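Local coordinates for Alpha/beta hydrolase fold-3 domain protein (Sulfolobus islandicus, PDB 5LK6) that probably hydrolyses carboxylic esters, as a thermostable carboxylesterase or lipase of the alpha/beta hydrolase fold, at residues A[275-280]-A[287-292]; A[38-43]-A[86-91]; A[72-77]-A[95-100]. All blocks are in the same frame, centred on the assembly; numbering follows the deposited sequence.

The three contacts show how an alpha/beta hydrolase sets two helices and several loops against one face of its central sheet. Along the chain contacts 2 and 3 interleave, 72-77 coming between the two segments of contact 2 and 95-100 after them; contact 1 follows much later, near the C-terminus. Helix 91-101 is the shared element: contact 2 reaches its first turn, contact 3 lays it on strand 72-77, and Ile290 of contact 1 packs against it from helix 285-302. The centres of contacts 2 and 3 lie about 11 Å apart, and contact 1 is about 13 Å from each. Segments distant in sequence thus converge round one helix, and parts of contacts 1 and 3 come near the presumed active site.

Contact 1: A[275-280]-A[287-292]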
loop_
_atom_site.group_PDB
_atom_site.type_symbol
_atom_site.label_atom_id
_atom_site.label_comp_id
_atom_site.label_asym_id
_atom_site.label_seq_id
_atom_site.Cartn_x
_atom_site.Cartn_y
_atom_site.Cartn_z
ATOM N N GLY A 275 13.867 -1.086 -6.136
ATOM C CA GLY A 275 14.773 -0.416 -5.182
ATOM C C GLY A 275 14.297 0.930 -4.636
ATOM O O GLY A 275 15.049 1.585 -3.924
ATOM N N PHE A 276 13.070 1.331 -4.945
ATOM C CA PHE A 276 12.587 2.650 -4.616
ATOM C C PHE A 276 12.555 3.017 -3.103
ATOM O O PHE A 276 12.630 4.188 -2.785
ATOM C CB PHE A 276 11.223 2.970 -5.320
ATOM C CG PHE A 276 10.002 2.272 -4.741
ATOM C CD1 PHE A 276 9.711 0.953 -5.044
ATOM C CD2 PHE A 276 9.094 2.976 -3.965
ATOM C CE1 PHE A 276 8.602 0.329 -4.537
ATOM C CE2 PHE A 276 7.967 2.350 -3.434
ATOM C CZ PHE A 276 7.726 1.012 -3.720
ATOM N N LEU A 277 12.436 2.046 -2.188
ATOM C CA LEU A 277 12.514 2.351 -0.753
ATOM C C LEU A 277 13.908 2.880 -0.329
ATOM O O LEU A 277 13.987 3.679 0.580
ATOM C CB LEU A 277 12.149 1.144 0.129
ATOM C CG LEU A 277 10.650 0.899 0.319
ATOM C CD1 LEU A 277 10.013 0.330 -0.939
ATOM C CD2 LEU A 277 10.415 -0.017 1.526
ATOM N N SER A 278 14.986 2.420 -0.982
ATOM C CA SER A 278 16.327 2.874 -0.635
ATOM C C SER A 278 16.488 4.381 -0.974
ATOM O O SER A 278 17.354 5.070 -0.398
ATOM C CB SER A 278 17.410 2.008 -1.320
ATOM O OG SER A 278 17.381 0.643 -0.926
ATOM N N PHE A 279 15.640 4.885 -1.884
ATOM C CA PHE A 279 15.731 6.255 -2.379
ATOM C C PHE A 279 14.478 7.017 -2.072
ATOM O O PHE A 279 14.043 7.892 -2.853
ATOM C CB PHE A 279 16.055 6.251 -3.863
ATOM C CG PHE A 279 17.126 5.306 -4.180
ATOM C CD1 PHE A 279 18.350 5.474 -3.625
ATOM C CD2 PHE A 279 16.874 4.143 -4.926
ATOM C CE1 PHE A 279 19.362 4.522 -3.857
ATOM C CE2 PHE A 279 17.871 3.205 -5.176
ATOM C CZ PHE A 279 19.121 3.396 -4.639
ATOM N N PHE A 280 13.960 6.759 -0.874
ATOM C CA PHE A 280 12.729 7.415 -0.425
ATOM C C PHE A 280 12.746 8.951 -0.430
ATOM O O PHE A 280 11.706 9.519 -0.630
ATOM C CB PHE A 280 12.234 6.864 0.923
ATOM C CG PHE A 280 13.147 7.150 2.105
ATOM C CD1 PHE A 280 13.078 8.369 2.777
ATOM C CD2 PHE A 280 14.019 6.176 2.587
ATOM C CE1 PHE A 280 13.903 8.614 3.882
ATOM C CE2 PHE A 280 14.838 6.407 3.673
ATOM C CZ PHE A 280 14.790 7.631 4.319
ATOM N N ARG A 287 8.387 6.510 0.830
ATOM C CA ARG A 287 7.918 6.902 2.185
ATOM C C ARG A 287 6.608 6.208 2.496
ATOM O O ARG A 287 6.381 5.713 3.607
ATOM C CB ARG A 287 7.746 8.415 2.306
ATOM C CG ARG A 287 9.050 9.203 2.219
ATOM C CD ARG A 287 8.724 10.684 2.337
ATOM N NE ARG A 287 9.877 11.557 2.105
ATOM C CZ ARG A 287 10.836 11.818 3.013
ATOM N NH1 ARG A 287 10.838 11.238 4.213
ATOM N NH2 ARG A 287 11.857 12.617 2.704
ATOM N N ASP A 288 5.757 6.144 1.478
ATOM C CA ASP A 288 4.441 5.493 1.628
ATOM C C ASP A 288 4.575 4.003 1.829
ATOM O O ASP A 288 3.884 3.455 2.648
ATOM C CB ASP A 288 3.495 5.869 0.487
ATOM C CG ASP A 288 3.214 7.374 0.442
ATOM O OD1 ASP A 288 3.307 8.062 1.489
ATOM O OD2 ASP A 288 2.880 7.873 -0.657
ATOM N N ALA A 289 5.508 3.368 1.143
ATOM C CA ALA A 289 5.807 1.957 1.366
ATOM C C ALA A 289 6.350 1.709 2.753
ATOM O O ALA A 289 6.056 0.696 3.372
ATOM C CB ALA A 289 6.822 1.475 0.351
ATOM N N ILE A 290 7.190 2.617 3.228
ATOM C CA ILE A 290 7.716 2.508 4.599
ATOM C C ILE A 290 6.576 2.607 5.626
ATOM O O ILE A 290 6.490 1.792 6.539
ATOM C CB ILE A 290 8.820 3.535 4.880
ATOM C CG1 ILE A 290 10.057 3.144 4.081
ATOM C CG2 ILE A 290 9.174 3.555 6.367
ATOM C CD1 ILE A 290 11.039 4.285 3.818
ATOM N N SER A 291 5.708 3.588 5.435
ATOM C CA SER A 291 4.493 3.693 6.188
ATOM C C SER A 291 3.654 2.420 6.158
ATOM O O SER A 291 3.206 1.959 7.204
ATOM C CB SER A 291 3.654 4.833 5.642
ATOM O OG SER A 291 4.171 6.083 6.000
ATOM N N LEU A 292 3.451 1.822 4.979
ATOM C CA LEU A 292 2.688 0.540 4.901
ATOM C C LEU A 292 3.298 -0.543 5.780
ATOM O O LEU A 292 2.611 -1.169 6.565
ATOM C CB LEU A 292 2.560 0.043 3.462
ATOM C CG LEU A 292 1.732 -1.225 3.202
ATOM C CD1 LEU A 292 0.312 -1.017 3.654
ATOM C CD2 LEU A 292 1.753 -1.480 1.723
HETATM O O HOH W 1 9.924 11.855 -0.752
#
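Arg287 and Phe280 meet through a water as well as directly: Arg287 NE donates to the water at 2.9 Å, and the same water lies 2.9 Å from Phe280 O, one of several acceptors it could serve. Phe280 holds its CG between the backbone N and the carbonyl carbon (chi1 66°), which turns the ring to the helix. Its CD1 stands 3.9 Å above one face of the Arg287 guanidinium, toward the rim, and the two planes are 72° apart. From the neighbouring turn of the helix, Ile290 CD1 comes obliquely to the ring, 3.7 Å from Phe280 CD2. With an alanine here instead of Arg287, the water would probably lose its donor and the Phe280 ring the flat group beside it.

Deeper in, the contact is purely apolar. Leu277 CD1 touches Ala289 CB at 3.6 Å, while its other branch, CD2, passes alongside Ile290 CG1 at 4.1 Å. Leu277 CD1 also sits over the centre of the Phe276 ring, 3.6 Å above the plane, so that leucine lies against both ring and helix; Phe276 CE2 itself reaches Ala289 CB. Arg299 of the second subunit packs on Arg287 and forms a salt bridge with Asp288. Phe276 lies near a probable Ser-His-Asp triad, and the arrangement is that of an alpha/beta hydrolase loop following the presumed catalytic histidine and folding back onto the C-terminal helix.

Contact 2: A[38-43]-A[86-91]; sequences APKVEV and DVESYD
The helix-entry turn that follows strand 72-77, a type I turn from Glu88 to Asp91, is tied to the loop 38-43 by a salt bridge from Lys40 to Asp91. Lys40 NZ gives a weak hydrogen bond of 3.2 Å to Asp91 OD2. The lysine chain is extended beyond CG and crosses the aspartate at about a right angle, with its methylenes lying beside OD2. Asp91 presents this oxygen because its CG lies anti to the backbone N (chi1 -177°). Glu88 adds a looser attraction, its OE1 standing 4.4 Å from Lys40 NZ.

Several groups hold the carboxylate of Asp91. OD2 also pairs with Arg95 NE one helical turn on, and OD1 takes Tyr63 OH and Arg61 NH1, the latter shared with Glu88 OE1. Placed at the first turn of helix 91-101, its negative charge is likely to suit the helix dipole too.

Just ahead of the turn and overlapping its start, Asp86 OD1 accepts from Ser89 N at 2.9 Å, nearly along the C-O axis and with an N-H...O angle of 163°. This Asx motif precedes Tyr90, which occupies the N-cap position. Such a turn into a helix ends the loop that carries the HGGG sequence, which in hormone-sensitive-lipase relatives helps form the oxyanion hole.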
loop_
_atom_site.group_PDB
_atom_site.type_symbol
_atom_site.label_atom_id
_atom_site.label_comp_id
_atom_site.label_asym_id
_atom_site.label_seq_id
_atom_site.Cartn_x
_atom_site.Cartn_y
_atom_site.Cartn_z
ATOM N N ALA A 38 20.133 9.683 1.954
ATOM C CA ALA A 38 18.951 9.787 2.806
ATOM C C ALA A 38 19.328 10.286 4.223
ATOM O O ALA A 38 20.314 9.873 4.768
ATOM C CB ALA A 38 18.181 8.455 2.859
ATOM N N PRO A 39 18.525 11.174 4.807
ATOM C CA PRO A 39 18.703 11.444 6.227
ATOM C C PRO A 39 18.400 10.231 7.135
ATOM O O PRO A 39 17.697 9.285 6.763
ATOM C CB PRO A 39 17.660 12.534 6.476
ATOM C CG PRO A 39 16.530 12.135 5.552
ATOM C CD PRO A 39 17.321 11.869 4.294
ATOM N N LYS A 40 18.929 10.308 8.344
ATOM C CA LYS A 40 18.748 9.293 9.372
ATOM C C LYS A 40 17.804 9.807 10.464
ATOM O O LYS A 40 18.227 10.591 11.279
ATOM C CB LYS A 40 20.118 9.017 9.998
ATOM C CG LYS A 40 21.099 8.435 9.013
ATOM C CD LYS A 40 22.426 8.109 9.639
ATOM C CE LYS A 40 23.361 7.589 8.576
ATOM N NZ LYS A 40 24.408 6.761 9.236
ATOM N N VAL A 41 16.547 9.386 10.503
ATOM C CA VAL A 41 15.699 9.826 11.633
ATOM C C VAL A 41 16.318 9.377 12.967
ATOM O O VAL A 41 16.934 8.331 13.002
ATOM C CB VAL A 41 14.217 9.397 11.500
ATOM C CG1 VAL A 41 13.661 9.983 10.221
ATOM C CG2 VAL A 41 14.049 7.879 11.498
ATOM N N GLU A 42 16.208 10.208 14.020
ATOM C CA GLU A 42 16.617 9.827 15.387
ATOM C C GLU A 42 15.665 8.727 15.825
ATOM O O GLU A 42 14.509 8.783 15.511
ATOM C CB GLU A 42 16.535 10.983 16.370
ATOM C CG GLU A 42 17.845 11.603 16.893
ATOM C CD GLU A 42 17.561 12.656 18.016
ATOM O OE1 GLU A 42 16.904 12.302 19.046
ATOM O OE2 GLU A 42 17.958 13.851 17.862
ATOM N N VAL A 43 16.178 7.709 16.501
ATOM C CA VAL A 43 15.383 6.593 17.059
ATOM C C VAL A 43 15.855 6.434 18.512
ATOM O O VAL A 43 16.403 7.374 19.058
ATOM C CB VAL A 43 15.549 5.276 16.225
ATOM C CG1 VAL A 43 14.707 5.340 14.944
ATOM C CG2 VAL A 43 17.021 4.980 15.924
ATOM N N ASP A 86 24.905 -3.326 2.684
ATOM C CA ASP A 86 25.441 -3.640 4.030
ATOM C C ASP A 86 24.694 -2.814 5.067
ATOM O O ASP A 86 23.921 -1.935 4.734
ATOM C CB ASP A 86 26.973 -3.439 4.161
ATOM C CG ASP A 86 27.464 -2.053 3.777
ATOM O OD1 ASP A 86 26.695 -1.059 3.702
ATOM O OD2 ASP A 86 28.701 -1.978 3.569
ATOM N N VAL A 87 24.906 -3.145 6.329
ATOM C CA VAL A 87 24.305 -2.428 7.445
ATOM C C VAL A 87 24.481 -0.917 7.355
ATOM O O VAL A 87 23.527 -0.195 7.568
ATOM C CB VAL A 87 24.814 -3.012 8.756
ATOM C CG1 VAL A 87 24.552 -2.103 9.944
ATOM C CG2 VAL A 87 24.124 -4.338 8.991
ATOM N N GLU A 88 25.665 -0.441 7.004
ATOM C CA GLU A 88 25.922 0.994 7.004
ATOM C C GLU A 88 25.080 1.658 5.929
ATOM O O GLU A 88 24.330 2.588 6.216
ATOM C CB GLU A 88 27.433 1.339 6.909
ATOM C CG GLU A 88 28.242 1.244 8.229
ATOM C CD GLU A 88 27.948 2.378 9.329
ATOM O OE1 GLU A 88 26.905 3.172 9.321
ATOM O OE2 GLU A 88 28.790 2.466 10.284
ATOM N N SER A 89 25.148 1.149 4.705
ATOM C CA SER A 89 24.351 1.684 3.591
ATOM C C SER A 89 22.836 1.602 3.828
ATOM O O SER A 89 22.118 2.457 3.339
ATOM C CB SER A 89 24.685 0.980 2.264
ATOM O OG SER A 89 24.375 -0.429 2.246
ATOM N N TYR A 90 22.369 0.610 4.580
ATOM C CA TYR A 90 20.940 0.431 4.849
ATOM C C TYR A 90 20.409 1.155 6.093
ATOM O O TYR A 90 19.213 1.031 6.466
ATOM C CB TYR A 90 20.589 -1.071 4.870
ATOM C CG TYR A 90 20.167 -1.522 3.468
ATOM C CD1 TYR A 90 21.075 -1.529 2.408
ATOM C CD2 TYR A 90 18.874 -1.853 3.196
ATOM C CE1 TYR A 90 20.689 -1.897 1.143
ATOM C CE2 TYR A 90 18.487 -2.223 1.929
ATOM C CZ TYR A 90 19.406 -2.240 0.912
ATOM O OH TYR A 90 18.984 -2.610 -0.326
ATOM N N ASP A 91 21.282 1.948 6.704
ATOM C CA ASP A 91 21.019 2.494 7.986
ATOM C C ASP A 91 19.857 3.543 7.917
ATOM O O ASP A 91 18.962 3.514 8.767
ATOM C CB ASP A 91 22.347 3.033 8.579
ATOM C CG ASP A 91 22.191 3.599 10.022
ATOM O OD1 ASP A 91 22.301 2.813 11.015
ATOM O OD2 ASP A 91 21.956 4.847 10.091
#

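Contact 3: A[72-77]-A[95-100]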
loop_
_atom_site.group_PDB
_atom_site.type_symbol
_atom_site.label_atom_id
_atom_site.label_comp_id
_atom_site.label_asym_id
_atom_site.label_seq_id
_atom_site.Cartn_x
_atom_site.Cartn_y
_atom_site.Cartn_z
ATOM N N GLY A 72 7.997 -5.909 19.494
ATOM C CA GLY A 72 8.161 -6.974 18.495
ATOM C C GLY A 72 9.529 -6.716 17.898
ATOM O O GLY A 72 10.058 -5.571 17.961
ATOM N N VAL A 73 10.120 -7.772 17.341
ATOM C CA VAL A 73 11.468 -7.670 16.708
ATOM C C VAL A 73 11.406 -8.040 15.231
ATOM O O VAL A 73 10.923 -9.118 14.865
ATOM C CB VAL A 73 12.522 -8.563 17.385
ATOM C CG1 VAL A 73 13.904 -8.316 16.773
ATOM C CG2 VAL A 73 12.563 -8.290 18.861
ATOM N N LEU A 74 11.900 -7.138 14.390
ATOM C CA LEU A 74 11.958 -7.379 12.934
ATOM C C LEU A 74 13.401 -7.686 12.522
ATOM O O LEU A 74 14.288 -6.845 12.701
ATOM C CB LEU A 74 11.458 -6.155 12.181
ATOM C CG LEU A 74 11.464 -6.261 10.640
ATOM C CD1 LEU A 74 10.401 -7.247 10.202
ATOM C CD2 LEU A 74 11.260 -4.890 10.006
ATOM N N ILE A 75 13.625 -8.874 11.979
ATOM C CA ILE A 75 14.896 -9.163 11.326
ATOM C C ILE A 75 14.855 -8.523 9.928
ATOM O O ILE A 75 13.936 -8.798 9.135
ATOM C CB ILE A 75 15.114 -10.661 11.111
ATOM C CG1 ILE A 75 14.985 -11.435 12.435
ATOM C CG2 ILE A 75 16.471 -10.870 10.414
ATOM C CD1 ILE A 75 16.029 -11.062 13.479
ATOM N N TYR A 76 15.832 -7.667 9.645
ATOM C CA TYR A 76 15.892 -6.997 8.362
ATOM C C TYR A 76 17.132 -7.453 7.619
ATOM O O TYR A 76 18.215 -7.247 8.119
ATOM C CB TYR A 76 15.842 -5.468 8.460
ATOM C CG TYR A 76 15.520 -4.889 7.097
ATOM C CD1 TYR A 76 14.214 -4.800 6.648
ATOM C CD2 TYR A 76 16.536 -4.574 6.200
ATOM C CE1 TYR A 76 13.925 -4.322 5.383
ATOM C CE2 TYR A 76 16.247 -4.110 4.928
ATOM C CZ TYR A 76 14.945 -3.982 4.518
ATOM O OH TYR A 76 14.678 -3.523 3.235
ATOM N N LEU A 77 16.927 -8.050 6.439
ATOM C CA LEU A 77 17.991 -8.509 5.536
ATOM C C LEU A 77 18.098 -7.605 4.308
ATOM O O LEU A 77 17.137 -7.535 3.521
ATOM C CB LEU A 77 17.662 -9.925 5.085
ATOM C CG LEU A 77 17.287 -10.857 6.249
ATOM C CD1 LEU A 77 16.750 -12.197 5.734
ATOM C CD2 LEU A 77 18.464 -11.050 7.210
ATOM N N ARG A 95 16.435 2.697 9.966
ATOM C CA ARG A 95 15.971 3.713 10.924
ATOM C C ARG A 95 14.552 4.099 10.668
ATOM O O ARG A 95 13.789 4.177 11.590
ATOM C CB ARG A 95 16.835 4.981 10.877
ATOM C CG ARG A 95 18.150 4.850 11.633
ATOM C CD ARG A 95 19.059 6.025 11.288
ATOM N NE ARG A 95 20.260 5.949 12.119
ATOM C CZ ARG A 95 20.339 6.317 13.401
ATOM N NH1 ARG A 95 19.315 6.853 14.058
ATOM N NH2 ARG A 95 21.480 6.133 14.028
ATOM N N ALA A 96 14.219 4.336 9.398
ATOM C CA ALA A 96 12.888 4.754 8.983
ATOM C C ALA A 96 11.857 3.671 9.217
ATOM O O ALA A 96 10.739 3.960 9.623
ATOM C CB ALA A 96 12.880 5.180 7.530
ATOM N N ILE A 97 12.221 2.421 8.974
ATOM C CA ILE A 97 11.305 1.334 9.340
ATOM C C ILE A 97 11.071 1.288 10.858
ATOM O O ILE A 97 9.935 1.157 11.311
ATOM C CB ILE A 97 11.839 0.013 8.808
ATOM C CG1 ILE A 97 11.718 0.063 7.296
ATOM C CG2 ILE A 97 11.110 -1.169 9.409
ATOM C CD1 ILE A 97 12.472 -1.037 6.623
ATOM N N THR A 98 12.159 1.442 11.616
ATOM C CA THR A 98 12.140 1.397 13.073
ATOM C C THR A 98 11.138 2.391 13.627
ATOM O O THR A 98 10.231 2.017 14.352
ATOM C CB THR A 98 13.543 1.636 13.679
ATOM O OG1 THR A 98 14.447 0.685 13.127
ATOM C CG2 THR A 98 13.549 1.403 15.212
ATOM N N ASN A 99 11.309 3.643 13.252
ATOM C CA ASN A 99 10.426 4.709 13.670
ATOM C C ASN A 99 8.981 4.520 13.147
ATOM O O ASN A 99 8.065 4.852 13.855
ATOM C CB ASN A 99 11.061 6.064 13.320
ATOM C CG ASN A 99 10.052 7.167 13.225
ATOM O OD1 ASN A 99 9.320 7.291 12.244
ATOM N ND2 ASN A 99 10.001 7.975 14.240
ATOM N N ALA A 100 8.780 3.915 11.982
ATOM C CA ALA A 100 7.435 3.530 11.504
ATOM C C ALA A 100 6.792 2.300 12.155
ATOM O O ALA A 100 5.568 2.233 12.195
ATOM C CB ALA A 100 7.413 3.339 9.983
#
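Ile97 lies across two side chains of strand 72-77 at once, its branches divided between Leu74 and Tyr76. One branch, Ile97 CG2, meets Leu74 CD2 at 3.8 Å. The other runs on through CG1 to Ile97 CD1, which comes obliquely to the tyrosine ring and lies 3.8 Å from Tyr76 CE1. The next ring atom, Tyr76 CD1, is 4.1 Å from Ile97 CD1. In both pairs the side chains cross at about a right angle. The division follows from the branching: CG1 stands opposite the carbonyl carbon (chi1 -69°) and CG2 opposite the backbone N, so a single helical residue spans two strand positions.

Leu74 and Tyr76 are two residues apart and both direct their CB toward the helix, as the alternation of a beta strand requires. The contact is small and has no polar bond of its own, yet all three residues are buried, and the backbones stay well apart: Leu74 CA and Thr98 CA are 8.8 Å from each other. The polar end of Tyr76 is engaged elsewhere, its OH hydrogen-bonding to Asp150 OD1, a residue within the probable nucleophile elbow. The isoleucine therefore packs against the ring of a tyrosine whose hydroxyl reaches toward the presumed active site.

The pair belongs to the beta-alpha-beta unit of strand 72-77, helix 91-101 and strand 104-108, in which the Cys101-Cys103 disulfide spans the passage from helix to second strand. Strand 72-77 runs between the parallel strands 104-108 and 144-150. Its Val73, Ile75 and Leu77 face helix 120-133 on the other side of the sheet, while helix 91-101 is itself flanked by helix 285-302.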